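PDB 5EK8: lipoxygenase from Cyanothece sp., which probably catalyses the insertion of both atoms of molecular oxygen into polyunsaturated fatty acids, as a non-heme iron 9R-lipoxygenase. Local coordinates for residues G411-N416 with P422-M427; L351-A356 with E503-N508; T286-H291 with P608-N613. One frame throughout, in Å; residues are numbered along the deposited sequence.

In the fold
The three contacts lie on one side of the chain's centre, interaction 1 touching both of the others, while interactions 2 and 3 do not touch: its centre is about 12 Å from each of theirs, which are about 18 Å apart. Along the chain they are concentric: 286-291 pairs with 608-613, 351-356 within that span with 503-508, and innermost 411-416 with 422-427. Helix 337-377, which supplies the iron ligands His359 and His364, carries 351-356 and meets both Phe413 and Phe424 of interaction 1. Helix 412-415 touches helix 608-623 of interaction 3. Distant parts of the sequence thus meet around the iron-binding helix, interaction 1 nearest the iron and interaction 3 beside the sodium ion.

Interaction 1: G411-N416 with P422-M427; sequences GLFVTN and PGFLQM. With NA (sodium ion), chain C.
Phe413 and Phe424 meet at an oblique angle, the far end of the Phe424 ring reaching the root of the Phe413 side chain. Phe424 CE1 lies 3.7 Å from Phe413 CB, and Phe424 CZ is 4.1 Å from Phe413 CD2, coming in at the edge of the Phe413 ring and near its plane. With its CG anti to the backbone N (chi1 171°), Phe424 sends its ring across to the short helix 412-415. Phe413 starts out toward helix 421-432, but its CG is anti to its own carbonyl carbon (chi1 -63°) and the ring then leads away, leaving CB for Phe424 to press on. Val414 adds a looser touch diagonally across the same ring, its CG2 4.4 Å from Phe424 CD2. The backbones come closest here, Val414 CA and Phe424 CA being 6.6 Å apart. The motif is a pair of consecutive helices joined by a short loop, packed through buried apolar side chains, and the loop is pinned by metal: Val414 O binds the sodium ion at 2.5 Å, with Gly417 O, Leu419 O and Asp285 OD1 as the other protein ligands. Gly411 occupies the N-cap of the first helix, where its O accepts Thr415 N at 2.9 Å. Cutting Phe424 back to an alanine would probably leave Phe413 CB and Val414 CG2 without their apolar partner and open a gap between the two helices. Both aromatic side chains also rest on the long helix 337-377, Phe424 on Ala356 and Phe413 on Glu355. The Phe413 side chain comes within about 4 Å of that of the iron ligand His359 and about 7 Å of the iron itself.

Interaction 2: L351-A356 with E503-N508; sequences LFDGEA and EGIMAN
Asp353 faces Ile505 and Met506 across this contact and has more surface buried by it than either. One carboxylate oxygen does all the touching: Asp353 OD2 lies 3.6 Å from Ile505 CD1, 3.9 Å from Ile505 CG2 and 4.0 Å from Met506 SD. These are van der Waals contacts of an acidic oxygen with apolar groups; the strongest polar partner of the carboxylate is Asn259, whose ND2 hydrogen-bonds OD1. That bond probably fixes how the group is turned, and OD2 is the oxygen that meets Ile505 and Met506. Asp353 holds CG anti to its backbone N (chi1 176°), which extends the carboxylate from the helix to the facing loop. Ile505 brings both branches to the same oxygen, the longer one ending in CD1. Met506 bends at chi2 and chi3, and its sulfur thereby approaches Asp353 although its CB does not point there. Ile505 and Met506 sit at the corners of a type I beta turn from Gly504 to Ala507, with Ala507 N bonded to Gly504 O at 3.3 Å; Gly504 enters it with backbone angles that call for glycine. Ile505 N is also bound by Tyr282 OH. In the facing segment, residues 354-356 form a wider pi-type turn in the helix that continues to the iron ligands His359 and His364. The beta turn thus packs on the flank of the metal-bearing helix 337-377, beside Phe277 of strand 272-277, which touches both Asp353 and Ile505, while Met506 reaches Val431 of helix 421-432.

Interaction 3: T286-H291 with P608-N613; sequences TEHDLH and PIEATN
His288 NE2 points its N-H at the carboxylate of Glu610, the two side chains approaching from opposite directions. The bond is forked: Glu610 OE1 accepts from His288 NE2 at 3.0 Å with an angle of 136°, and Glu610 OE2 takes a weak, straighter share at 3.3 Å and 164°. OE1 uses its syn lone pair and lies in the imidazole plane. Ring and carboxylate are only 13° from coplanar, a flat His-carboxylate pair. Glu610 reaches this position on a chain extended beyond CG. Glu287 covers one face of the ring, its CB 4.1 Å above the centre.

In the next shell, His288 ND1 is hydrogen-bonded to Asp285 OD1, the oxygen that also binds the sodium ion, so the imidazole bridges a metal ligand and Glu610. Asn416 ND2 binds Glu610 O, and Asp607 OD2 accepts from Glu610 N. The contact joins the loop leading into strand 291-300 to the first turn of helix 608-623.

A carboxylate at each ring nitrogen would tend to favour a doubly protonated His288, although the sodium ion about 4 Å from its side chain would probably weigh against it; the nearby helix start would probably favour the negative charge of Glu610, while Glu287 OE1, 5.1 Å from Glu610 OE1, would tend to oppose it.

Interaction 1: G411-N416 with P422-M427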
loop_
_atom_site.group_PDB
_atom_site.type_symbol
_atom_site.label_atom_id
_atom_site.label_comp_id
_atom_site.label_asym_id
_atom_site.label_seq_id
_atom_site.Cartn_x
_atom_site.Cartn_y
_atom_site.Cartn_z
ATOM N N GLY A 411 -12.254 12.048 -3.346
ATOM C CA GLY A 411 -11.385 10.958 -3.762
ATOM C C GLY A 411 -11.874 10.239 -5.005
ATOM O O GLY A 411 -13.077 10.076 -5.201
ATOM N N LEU A 412 -10.940 9.802 -5.846
ATOM C CA LEU A 412 -11.291 9.204 -7.132
ATOM C C LEU A 412 -12.148 7.942 -7.014
ATOM O O LEU A 412 -13.133 7.801 -7.728
ATOM C CB LEU A 412 -10.033 8.866 -7.931
ATOM C CG LEU A 412 -10.320 8.616 -9.416
ATOM C CD1 LEU A 412 -10.360 9.935 -10.196
ATOM C CD2 LEU A 412 -9.293 7.673 -10.013
ATOM N N PHE A 413 -11.770 7.027 -6.125
ATOM C CA PHE A 413 -12.470 5.749 -6.014
ATOM C C PHE A 413 -13.901 5.931 -5.502
ATOM O O PHE A 413 -14.804 5.191 -5.886
ATOM C CB PHE A 413 -11.701 4.790 -5.100
ATOM C CG PHE A 413 -10.338 4.420 -5.614
ATOM C CD1 PHE A 413 -10.006 4.612 -6.944
ATOM C CD2 PHE A 413 -9.390 3.876 -4.765
ATOM C CE1 PHE A 413 -8.752 4.271 -7.417
ATOM C CE2 PHE A 413 -8.133 3.531 -5.230
ATOM C CZ PHE A 413 -7.814 3.729 -6.558
ATOM N N VAL A 414 -14.102 6.923 -4.641
ATOM C CA VAL A 414 -15.437 7.253 -4.156
ATOM C C VAL A 414 -16.251 7.972 -5.229
ATOM O O VAL A 414 -17.306 7.491 -5.646
ATOM C CB VAL A 414 -15.374 8.140 -2.897
ATOM C CG1 VAL A 414 -16.771 8.593 -2.491
ATOM C CG2 VAL A 414 -14.678 7.402 -1.753
ATOM N N THR A 415 -15.742 9.123 -5.663
ATOM C CA THR A 415 -16.388 9.966 -6.671
ATOM C C THR A 415 -16.753 9.208 -7.944
ATOM O O THR A 415 -17.907 9.213 -8.369
ATOM C CB THR A 415 -15.480 11.162 -7.055
ATOM O OG1 THR A 415 -15.408 12.086 -5.963
ATOM C CG2 THR A 415 -16.022 11.885 -8.280
ATOM N N ASN A 416 -15.760 8.563 -8.547
ATOM C CA ASN A 416 -15.940 7.874 -9.820
ATOM C C ASN A 416 -16.554 6.488 -9.653
ATOM O O ASN A 416 -17.113 5.935 -10.599
ATOM C CB ASN A 416 -14.599 7.758 -10.559
ATOM C CG ASN A 416 -14.164 9.062 -11.214
ATOM O OD1 ASN A 416 -14.786 10.105 -11.041
ATOM N ND2 ASN A 416 -13.078 8.999 -11.960
ATOM N N PRO A 422 -19.476 5.537 2.407
ATOM C CA PRO A 422 -19.741 4.388 3.286
ATOM C C PRO A 422 -19.706 3.029 2.579
ATOM O O PRO A 422 -19.253 2.058 3.183
ATOM C CB PRO A 422 -21.146 4.680 3.821
ATOM C CG PRO A 422 -21.218 6.158 3.849
ATOM C CD PRO A 422 -20.448 6.626 2.642
ATOM N N GLY A 423 -20.154 2.964 1.327
ATOM C CA GLY A 423 -20.135 1.719 0.578
ATOM C C GLY A 423 -18.725 1.228 0.303
ATOM O O GLY A 423 -18.368 0.084 0.615
ATOM N N PHE A 424 -17.924 2.103 -0.293
ATOM C CA PHE A 424 -16.529 1.809 -0.597
ATOM C C PHE A 424 -15.762 1.386 0.660
ATOM O O PHE A 424 -15.041 0.363 0.684
ATOM C CB PHE A 424 -15.868 3.034 -1.239
ATOM C CG PHE A 424 -14.384 2.905 -1.386
ATOM C CD1 PHE A 424 -13.842 2.257 -2.483
ATOM C CD2 PHE A 424 -13.533 3.404 -0.413
ATOM C CE1 PHE A 424 -12.481 2.120 -2.611
ATOM C CE2 PHE A 424 -12.178 3.267 -0.535
ATOM C CZ PHE A 424 -11.645 2.626 -1.635
ATOM N N LEU A 425 -15.924 2.193 1.704
ATOM C CA LEU A 425 -15.338 1.900 3.003
ATOM C C LEU A 425 -15.757 0.518 3.472
ATOM O O LEU A 425 -14.933 -0.264 3.937
ATOM C CB LEU A 425 -15.750 2.942 4.038
ATOM C CG LEU A 425 -15.069 2.768 5.394
ATOM C CD1 LEU A 425 -13.563 2.950 5.244
ATOM C CD2 LEU A 425 -15.661 3.737 6.422
ATOM N N GLN A 426 -17.041 0.214 3.326
ATOM C CA GLN A 426 -17.556 -1.068 3.779
ATOM C C GLN A 426 -16.900 -2.226 3.033
ATOM O O GLN A 426 -16.615 -3.260 3.635
ATOM C CB GLN A 426 -19.067 -1.135 3.618
ATOM C CG GLN A 426 -19.671 -2.436 4.097
ATOM C CD GLN A 426 -21.158 -2.470 3.869
ATOM O OE1 GLN A 426 -21.858 -1.497 4.154
ATOM N NE2 GLN A 426 -21.654 -3.581 3.334
ATOM N N MET A 427 -16.652 -2.051 1.734
ATOM C CA MET A 427 -15.910 -3.064 0.983
ATOM C C MET A 427 -14.564 -3.289 1.653
ATOM O O MET A 427 -14.149 -4.439 1.926
ATOM C CB MET A 427 -15.700 -2.649 -0.476
ATOM C CG MET A 427 -16.964 -2.557 -1.313
ATOM S SD MET A 427 -16.616 -2.077 -3.021
ATOM C CE MET A 427 -15.743 -3.525 -3.611
HETATM NA NA NA C . -19.717 7.810 -5.926
#

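Interaction 2: L351-A356 with E503-N508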
loop_
_atom_site.group_PDB
_atom_site.type_symbol
_atom_site.label_atom_id
_atom_site.label_comp_id
_atom_site.label_asym_id
_atom_site.label_seq_id
_atom_site.Cartn_x
_atom_site.Cartn_y
_atom_site.Cartn_z
ATOM N N LEU A 351 -13.110 -3.320 -12.497
ATOM C CA LEU A 351 -12.131 -2.259 -12.296
ATOM C C LEU A 351 -12.366 -1.579 -10.955
ATOM O O LEU A 351 -11.422 -1.325 -10.205
ATOM C CB LEU A 351 -12.180 -1.226 -13.425
ATOM C CG LEU A 351 -11.044 -0.196 -13.381
ATOM C CD1 LEU A 351 -9.783 -0.791 -13.954
ATOM C CD2 LEU A 351 -11.410 1.082 -14.118
ATOM N N PHE A 352 -13.626 -1.279 -10.651
ATOM C CA PHE A 352 -13.938 -0.687 -9.356
ATOM C C PHE A 352 -13.610 -1.659 -8.222
ATOM O O PHE A 352 -12.993 -1.268 -7.223
ATOM C CB PHE A 352 -15.402 -0.259 -9.273
ATOM C CG PHE A 352 -15.798 0.241 -7.912
ATOM C CD1 PHE A 352 -15.251 1.411 -7.406
ATOM C CD2 PHE A 352 -16.700 -0.466 -7.132
ATOM C CE1 PHE A 352 -15.604 1.874 -6.152
ATOM C CE2 PHE A 352 -17.058 -0.009 -5.876
ATOM C CZ PHE A 352 -16.508 1.166 -5.386
ATOM N N ASP A 353 -14.009 -2.920 -8.377
ATOM C CA ASP A 353 -13.675 -3.936 -7.385
ATOM C C ASP A 353 -12.165 -4.060 -7.241
ATOM O O ASP A 353 -11.639 -4.184 -6.133
ATOM C CB ASP A 353 -14.268 -5.291 -7.767
ATOM C CG ASP A 353 -13.852 -6.394 -6.816
ATOM O OD1 ASP A 353 -12.943 -7.175 -7.156
ATOM O OD2 ASP A 353 -14.426 -6.472 -5.717
ATOM N N GLY A 354 -11.478 -4.022 -8.378
ATOM C CA GLY A 354 -10.033 -4.127 -8.410
ATOM C C GLY A 354 -9.353 -3.004 -7.660
ATOM O O GLY A 354 -8.376 -3.230 -6.956
ATOM N N GLU A 355 -9.867 -1.788 -7.801
ATOM C CA GLU A 355 -9.275 -0.654 -7.105
ATOM C C GLU A 355 -9.580 -0.674 -5.614
ATOM O O GLU A 355 -8.690 -0.446 -4.800
ATOM C CB GLU A 355 -9.747 0.671 -7.710
ATOM C CG GLU A 355 -9.136 0.993 -9.063
ATOM C CD GLU A 355 -7.665 1.385 -8.984
ATOM O OE1 GLU A 355 -7.223 2.175 -9.848
ATOM O OE2 GLU A 355 -6.951 0.909 -8.071
ATOM N N ALA A 356 -10.837 -0.932 -5.264
ATOM C CA ALA A 356 -11.244 -1.022 -3.859
ATOM C C ALA A 356 -10.543 -2.164 -3.128
ATOM O O ALA A 356 -9.757 -1.934 -2.211
ATOM C CB ALA A 356 -12.751 -1.191 -3.754
ATOM N N GLU A 503 -17.952 -11.492 4.108
ATOM C CA GLU A 503 -19.299 -11.183 3.660
ATOM C C GLU A 503 -19.219 -10.110 2.581
ATOM O O GLU A 503 -18.194 -9.445 2.430
ATOM C CB GLU A 503 -20.177 -10.725 4.829
ATOM C CG GLU A 503 -19.627 -9.548 5.619
ATOM C CD GLU A 503 -20.526 -9.159 6.788
ATOM O OE1 GLU A 503 -21.220 -8.124 6.684
ATOM O OE2 GLU A 503 -20.538 -9.888 7.806
ATOM N N GLY A 504 -20.297 -9.951 1.825
ATOM C CA GLY A 504 -20.331 -8.960 0.769
ATOM C C GLY A 504 -19.933 -9.528 -0.577
ATOM O O GLY A 504 -20.240 -10.676 -0.895
ATOM N N ILE A 505 -19.228 -8.716 -1.360
ATOM C CA ILE A 505 -18.927 -9.042 -2.750
ATOM C C ILE A 505 -17.954 -10.216 -2.904
ATOM O O ILE A 505 -17.992 -10.931 -3.908
ATOM C CB ILE A 505 -18.360 -7.801 -3.497
ATOM C CG1 ILE A 505 -18.281 -8.067 -5.003
ATOM C CG2 ILE A 505 -17.003 -7.372 -2.927
ATOM C CD1 ILE A 505 -17.955 -6.854 -5.810
ATOM N N MET A 506 -17.096 -10.430 -1.910
ATOM C CA MET A 506 -16.082 -11.480 -2.008
ATOM C C MET A 506 -16.511 -12.775 -1.324
ATOM O O MET A 506 -15.708 -13.697 -1.166
ATOM C CB MET A 506 -14.748 -11.001 -1.422
ATOM C CG MET A 506 -14.105 -9.862 -2.200
ATOM S SD MET A 506 -14.196 -10.097 -3.986
ATOM C CE MET A 506 -13.228 -11.591 -4.188
ATOM N N ALA A 507 -17.777 -12.845 -0.929
ATOM C CA ALA A 507 -18.310 -14.055 -0.319
ATOM C C ALA A 507 -19.094 -14.853 -1.350
ATOM O O ALA A 507 -19.937 -14.309 -2.060
ATOM C CB ALA A 507 -19.182 -13.714 0.883
ATOM N N ASN A 508 -18.799 -16.145 -1.438
ATOM C CA ASN A 508 -19.483 -17.025 -2.375
ATOM C C ASN A 508 -20.828 -17.496 -1.828
ATOM O O ASN A 508 -20.906 -18.091 -0.749
ATOM C CB ASN A 508 -18.599 -18.224 -2.719
ATOM C CG ASN A 508 -19.231 -19.138 -3.750
ATOM O OD1 ASN A 508 -20.172 -18.757 -4.444
ATOM N ND2 ASN A 508 -18.709 -20.354 -3.856
#

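Interaction 3: T286-H291 with P608-N613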
loop_
_atom_site.group_PDB
_atom_site.type_symbol
_atom_site.label_atom_id
_atom_site.label_comp_id
_atom_site.label_asym_id
_atom_site.label_seq_id
_atom_site.Cartn_x
_atom_site.Cartn_y
_atom_site.Cartn_z
ATOM N N THR A 286 -26.088 8.465 -6.154
ATOM C CA THR A 286 -27.233 8.870 -6.962
ATOM C C THR A 286 -26.926 8.978 -8.459
ATOM O O THR A 286 -27.838 8.923 -9.282
ATOM C CB THR A 286 -27.790 10.219 -6.487
ATOM O OG1 THR A 286 -26.766 11.216 -6.581
ATOM C CG2 THR A 286 -28.269 10.116 -5.048
ATOM N N GLU A 287 -25.653 9.122 -8.813
ATOM C CA GLU A 287 -25.283 9.370 -10.206
ATOM C C GLU A 287 -25.153 8.089 -11.035
ATOM O O GLU A 287 -25.740 7.973 -12.111
ATOM C CB GLU A 287 -23.967 10.158 -10.283
ATOM C CG GLU A 287 -23.964 11.489 -9.542
ATOM C CD GLU A 287 -23.446 11.373 -8.114
ATOM O OE1 GLU A 287 -22.379 10.749 -7.908
ATOM O OE2 GLU A 287 -24.106 11.905 -7.196
ATOM N N HIS A 288 -24.379 7.130 -10.535
ATOM C CA HIS A 288 -24.009 5.967 -11.334
ATOM C C HIS A 288 -24.955 4.782 -11.170
ATOM O O HIS A 288 -25.732 4.710 -10.218
ATOM C CB HIS A 288 -22.585 5.522 -10.985
ATOM C CG HIS A 288 -21.596 6.644 -10.931
ATOM N ND1 HIS A 288 -21.148 7.181 -9.744
ATOM C CD2 HIS A 288 -20.974 7.333 -11.917
ATOM C CE1 HIS A 288 -20.288 8.152 -10.001
ATOM N NE2 HIS A 288 -20.166 8.264 -11.311
ATOM N N ASP A 289 -24.872 3.853 -12.115
ATOM C CA ASP A 289 -25.613 2.608 -12.042
ATOM C C ASP A 289 -24.819 1.567 -11.261
ATOM O O ASP A 289 -23.611 1.713 -11.072
ATOM C CB ASP A 289 -25.930 2.085 -13.445
ATOM C CG ASP A 289 -26.858 3.002 -14.216
ATOM O OD1 ASP A 289 -27.546 3.834 -13.588
ATOM O OD2 ASP A 289 -26.900 2.885 -15.457
ATOM N N LEU A 290 -25.509 0.520 -10.811
ATOM C CA LEU A 290 -24.868 -0.605 -10.133
ATOM C C LEU A 290 -25.298 -1.915 -10.773
ATOM O O LEU A 290 -26.489 -2.141 -10.993
ATOM C CB LEU A 290 -25.220 -0.622 -8.647
ATOM C CG LEU A 290 -24.103 -0.404 -7.627
ATOM C CD1 LEU A 290 -24.599 -0.767 -6.235
ATOM C CD2 LEU A 290 -22.870 -1.208 -7.993
ATOM N N HIS A 291 -24.336 -2.785 -11.065
ATOM C CA HIS A 291 -24.658 -4.045 -11.727
ATOM C C HIS A 291 -24.103 -5.272 -11.010
ATOM O O HIS A 291 -22.890 -5.431 -10.858
ATOM C CB HIS A 291 -24.147 -4.028 -13.169
ATOM C CG HIS A 291 -24.598 -2.836 -13.955
ATOM N ND1 HIS A 291 -25.869 -2.730 -14.481
ATOM C CD2 HIS A 291 -23.950 -1.700 -14.301
ATOM C CE1 HIS A 291 -25.983 -1.576 -15.116
ATOM N NE2 HIS A 291 -24.835 -0.930 -15.017
ATOM N N PRO A 608 -17.442 14.574 -18.415
ATOM C CA PRO A 608 -16.105 15.085 -18.752
ATOM C C PRO A 608 -15.121 15.169 -17.579
ATOM O O PRO A 608 -13.983 14.710 -17.708
ATOM C CB PRO A 608 -16.407 16.482 -19.295
ATOM C CG PRO A 608 -17.730 16.330 -19.948
ATOM C CD PRO A 608 -18.498 15.329 -19.116
ATOM N N ILE A 609 -15.558 15.723 -16.452
ATOM C CA ILE A 609 -14.662 15.941 -15.321
ATOM C C ILE A 609 -14.262 14.610 -14.649
ATOM O O ILE A 609 -13.098 14.412 -14.250
ATOM C CB ILE A 609 -15.304 16.923 -14.314
ATOM C CG1 ILE A 609 -14.340 17.253 -13.178
ATOM C CG2 ILE A 609 -16.624 16.402 -13.809
ATOM C CD1 ILE A 609 -14.530 18.662 -12.639
ATOM N N GLU A 610 -15.206 13.676 -14.582
ATOM C CA GLU A 610 -14.906 12.337 -14.088
ATOM C C GLU A 610 -13.958 11.605 -15.030
ATOM O O GLU A 610 -13.063 10.885 -14.589
ATOM C CB GLU A 610 -16.182 11.518 -13.911
ATOM C CG GLU A 610 -16.976 11.855 -12.664
ATOM C CD GLU A 610 -18.102 10.869 -12.413
ATOM O OE1 GLU A 610 -18.568 10.780 -11.257
ATOM O OE2 GLU A 610 -18.517 10.185 -13.374
ATOM N N ALA A 611 -14.166 11.792 -16.331
ATOM C CA ALA A 611 -13.353 11.133 -17.350
ATOM C C ALA A 611 -11.900 11.597 -17.292
ATOM O O ALA A 611 -10.954 10.790 -17.186
ATOM C CB ALA A 611 -13.932 11.393 -18.727
ATOM N N THR A 612 -11.730 12.912 -17.357
ATOM C CA THR A 612 -10.398 13.481 -17.330
ATOM C C THR A 612 -9.703 13.130 -16.022
ATOM O O THR A 612 -8.520 12.806 -16.029
ATOM C CB THR A 612 -10.408 15.013 -17.535
ATOM O OG1 THR A 612 -9.063 15.509 -17.487
ATOM C CG2 THR A 612 -11.248 15.720 -16.486
ATOM N N ASN A 613 -10.433 13.155 -14.908
ATOM C CA ASN A 613 -9.814 12.789 -13.640
ATOM C C ASN A 613 -9.415 11.315 -13.601
ATOM O O ASN A 613 -8.370 10.967 -13.047
ATOM C CB ASN A 613 -10.741 13.125 -12.474
ATOM C CG ASN A 613 -10.693 14.593 -12.109
ATOM O OD1 ASN A 613 -9.854 15.020 -11.313
ATOM N ND2 ASN A 613 -11.577 15.381 -12.708
#